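PDB 2QC3: malonyl CoA-acyl carrier protein transacylase from Mycobacterium tuberculosis, which catalyses the transfer of the malonyl group from malonyl-CoA to holo-acyl carrier protein, a step of fatty acid biosynthesis. Local coordinates for residues T221-R226 with T255-E260. Sequence-based numbering, arbitrary orientation.
Sequences TLLSNR and TATLRE
Leu223 meets Thr257 and Leu258 where the chain that carries edge strand 221-222 of the parallel sheet in the FabD acyltransferase fold packs against helix 251-260, which is soon followed in the chain by strand 263-268 of the same sheet. The contact is small, buried and wholly apolar, with no hydrogen bond between the two segments. Leu223 points at the helix with its CG anti to its own carbonyl carbon (chi1 -58°), and both of its methyls reach the helix. Leu223 CD2 faces the methyl of Thr257 tip to tip, 3.7 Å from Thr257 CG2. Leu223 CD1 lies 3.9 Å from Thr257 CG2 and alone goes on to Leu258 CD2, at 3.8 Å, the two leucines crossing at a slant. Leu258 leaves the helix to one side, and only its end swings back to Leu223; both leucines also touch Ile87 of strand 86-90.

Thr257 turns its methyl to Leu223 because CG2 stands anti to the backbone N, while the single proton of OG1 is shared between Gly228 O, its stronger partner, and Leu253 O one turn earlier. Beyond Leu223 the chain passes close to the probable nucleophile elbow: the amide of Asn225 spans it, OD1 accepting from the backbone N of Ser92, the probable active-site nucleophile, and ND2 donating to Gly90 O. An ST turn forms round Asn225, with Arg226 N donating to Ser224 OG at 3.2 Å, N-H...O 162°.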
loop_
_atom_site.group_PDB
_atom_site.type_symbol
_atom_site.label_atom_id
_atom_site.label_comp_id
_atom_site.label_asym_id
_atom_site.label_seq_id
_atom_site.Cartn_x
_atom_site.Cartn_y
_atom_site.Cartn_z
ATOM N N THR A 221 -2.701 13.093 11.052
ATOM C CA THR A 221 -3.011 13.517 9.690
ATOM C C THR A 221 -2.865 12.275 8.809
ATOM O O THR A 221 -1.778 11.704 8.690
ATOM C CB THR A 221 -2.026 14.593 9.202
ATOM O OG1 THR A 221 -2.002 15.675 10.140
ATOM C CG2 THR A 221 -2.440 15.115 7.834
ATOM N N LEU A 222 -3.970 11.854 8.212
ATOM C CA LEU A 222 -3.989 10.670 7.364
ATOM C C LEU A 222 -4.335 11.051 5.932
ATOM O O LEU A 222 -5.430 11.551 5.659
ATOM C CB LEU A 222 -5.020 9.670 7.906
ATOM C CG LEU A 222 -5.245 8.327 7.194
ATOM C CD1 LEU A 222 -3.992 7.448 7.270
ATOM C CD2 LEU A 222 -6.406 7.618 7.855
ATOM N N LEU A 223 -3.394 10.821 5.024
ATOM C CA LEU A 223 -3.594 11.132 3.611
ATOM C C LEU A 223 -4.249 9.964 2.882
ATOM O O LEU A 223 -4.206 8.828 3.354
ATOM C CB LEU A 223 -2.256 11.453 2.943
ATOM C CG LEU A 223 -1.482 12.615 3.566
ATOM C CD1 LEU A 223 -0.248 12.910 2.722
ATOM C CD2 LEU A 223 -2.389 13.841 3.645
ATOM N N SER A 224 -4.849 10.258 1.731
ATOM C CA SER A 224 -5.514 9.246 0.926
ATOM C C SER A 224 -4.969 9.218 -0.500
ATOM O O SER A 224 -4.662 10.260 -1.076
ATOM C CB SER A 224 -7.026 9.516 0.884
ATOM O OG SER A 224 -7.677 8.610 0.010
ATOM N N ASN A 225 -4.858 8.013 -1.055
ATOM C CA ASN A 225 -4.375 7.803 -2.420
ATOM C C ASN A 225 -5.341 8.423 -3.425
ATOM O O ASN A 225 -5.004 8.621 -4.589
ATOM C CB ASN A 225 -4.264 6.301 -2.718
ATOM C CG ASN A 225 -3.086 5.646 -2.032
ATOM O OD1 ASN A 225 -2.985 4.419 -2.013
ATOM N ND2 ASN A 225 -2.177 6.451 -1.480
ATOM N N ARG A 226 -6.556 8.696 -2.972
ATOM C CA ARG A 226 -7.575 9.290 -3.832
ATOM C C ARG A 226 -7.094 10.593 -4.463
ATOM O O ARG A 226 -7.154 10.773 -5.686
ATOM C CB ARG A 226 -8.836 9.576 -3.017
ATOM C CG ARG A 226 -9.946 10.220 -3.820
ATOM C CD ARG A 226 -11.122 10.591 -2.931
ATOM N NE ARG A 226 -12.287 10.944 -3.731
ATOM C CZ ARG A 226 -13.399 11.489 -3.244
ATOM N NH1 ARG A 226 -13.508 11.752 -1.949
ATOM N NH2 ARG A 226 -14.410 11.768 -4.057
ATOM N N THR A 255 2.689 12.746 -1.907
ATOM C CA THR A 255 4.007 13.269 -1.601
ATOM C C THR A 255 4.014 14.788 -1.729
ATOM O O THR A 255 4.729 15.471 -1.000
ATOM C CB THR A 255 5.069 12.673 -2.521
ATOM O OG1 THR A 255 4.979 11.244 -2.494
ATOM C CG2 THR A 255 6.444 13.090 -2.051
ATOM N N ALA A 256 3.220 15.311 -2.661
ATOM C CA ALA A 256 3.122 16.756 -2.856
ATOM C C ALA A 256 2.552 17.361 -1.577
ATOM O O ALA A 256 2.949 18.445 -1.156
ATOM C CB ALA A 256 2.207 17.073 -4.044
ATOM N N THR A 257 1.624 16.646 -0.953
ATOM C CA THR A 257 1.023 17.116 0.287
ATOM C C THR A 257 2.027 17.052 1.437
ATOM O O THR A 257 2.014 17.898 2.332
ATOM C CB THR A 257 -0.226 16.286 0.649
ATOM O OG1 THR A 257 -1.224 16.466 -0.368
ATOM C CG2 THR A 257 -0.790 16.729 1.999
ATOM N N LEU A 258 2.895 16.047 1.416
ATOM C CA LEU A 258 3.910 15.911 2.456
ATOM C C LEU A 258 4.830 17.126 2.393
ATOM O O LEU A 258 5.237 17.669 3.421
ATOM C CB LEU A 258 4.725 14.634 2.247
ATOM C CG LEU A 258 3.946 13.322 2.375
ATOM C CD1 LEU A 258 4.853 12.141 2.038
ATOM C CD2 LEU A 258 3.400 13.197 3.797
ATOM N N ARG A 259 5.141 17.548 1.173
ATOM C CA ARG A 259 6.002 18.702 0.943
ATOM C C ARG A 259 5.367 19.938 1.585
ATOM O O ARG A 259 6.053 20.752 2.212
ATOM C CB ARG A 259 6.181 18.919 -0.562
ATOM C CG ARG A 259 7.436 19.685 -0.945
ATOM C CD ARG A 259 7.534 19.870 -2.452
ATOM N NE ARG A 259 7.188 18.651 -3.181
ATOM C CZ ARG A 259 7.280 18.515 -4.502
ATOM N NH1 ARG A 259 7.715 19.524 -5.248
ATOM N NH2 ARG A 259 6.919 17.379 -5.082
ATOM N N GLU A 260 4.052 20.067 1.429
ATOM C CA GLU A 260 3.319 21.193 2.001
ATOM C C GLU A 260 3.551 21.305 3.503
ATOM O O GLU A 260 3.649 22.405 4.043
ATOM C CB GLU A 260 1.821 21.044 1.731
ATOM C CG GLU A 260 1.390 21.487 0.346
ATOM C CD GLU A 260 -0.097 21.289 0.126
ATOM O OE1 GLU A 260 -0.879 21.618 1.043
ATOM O OE2 GLU A 260 -0.486 20.812 -0.962
#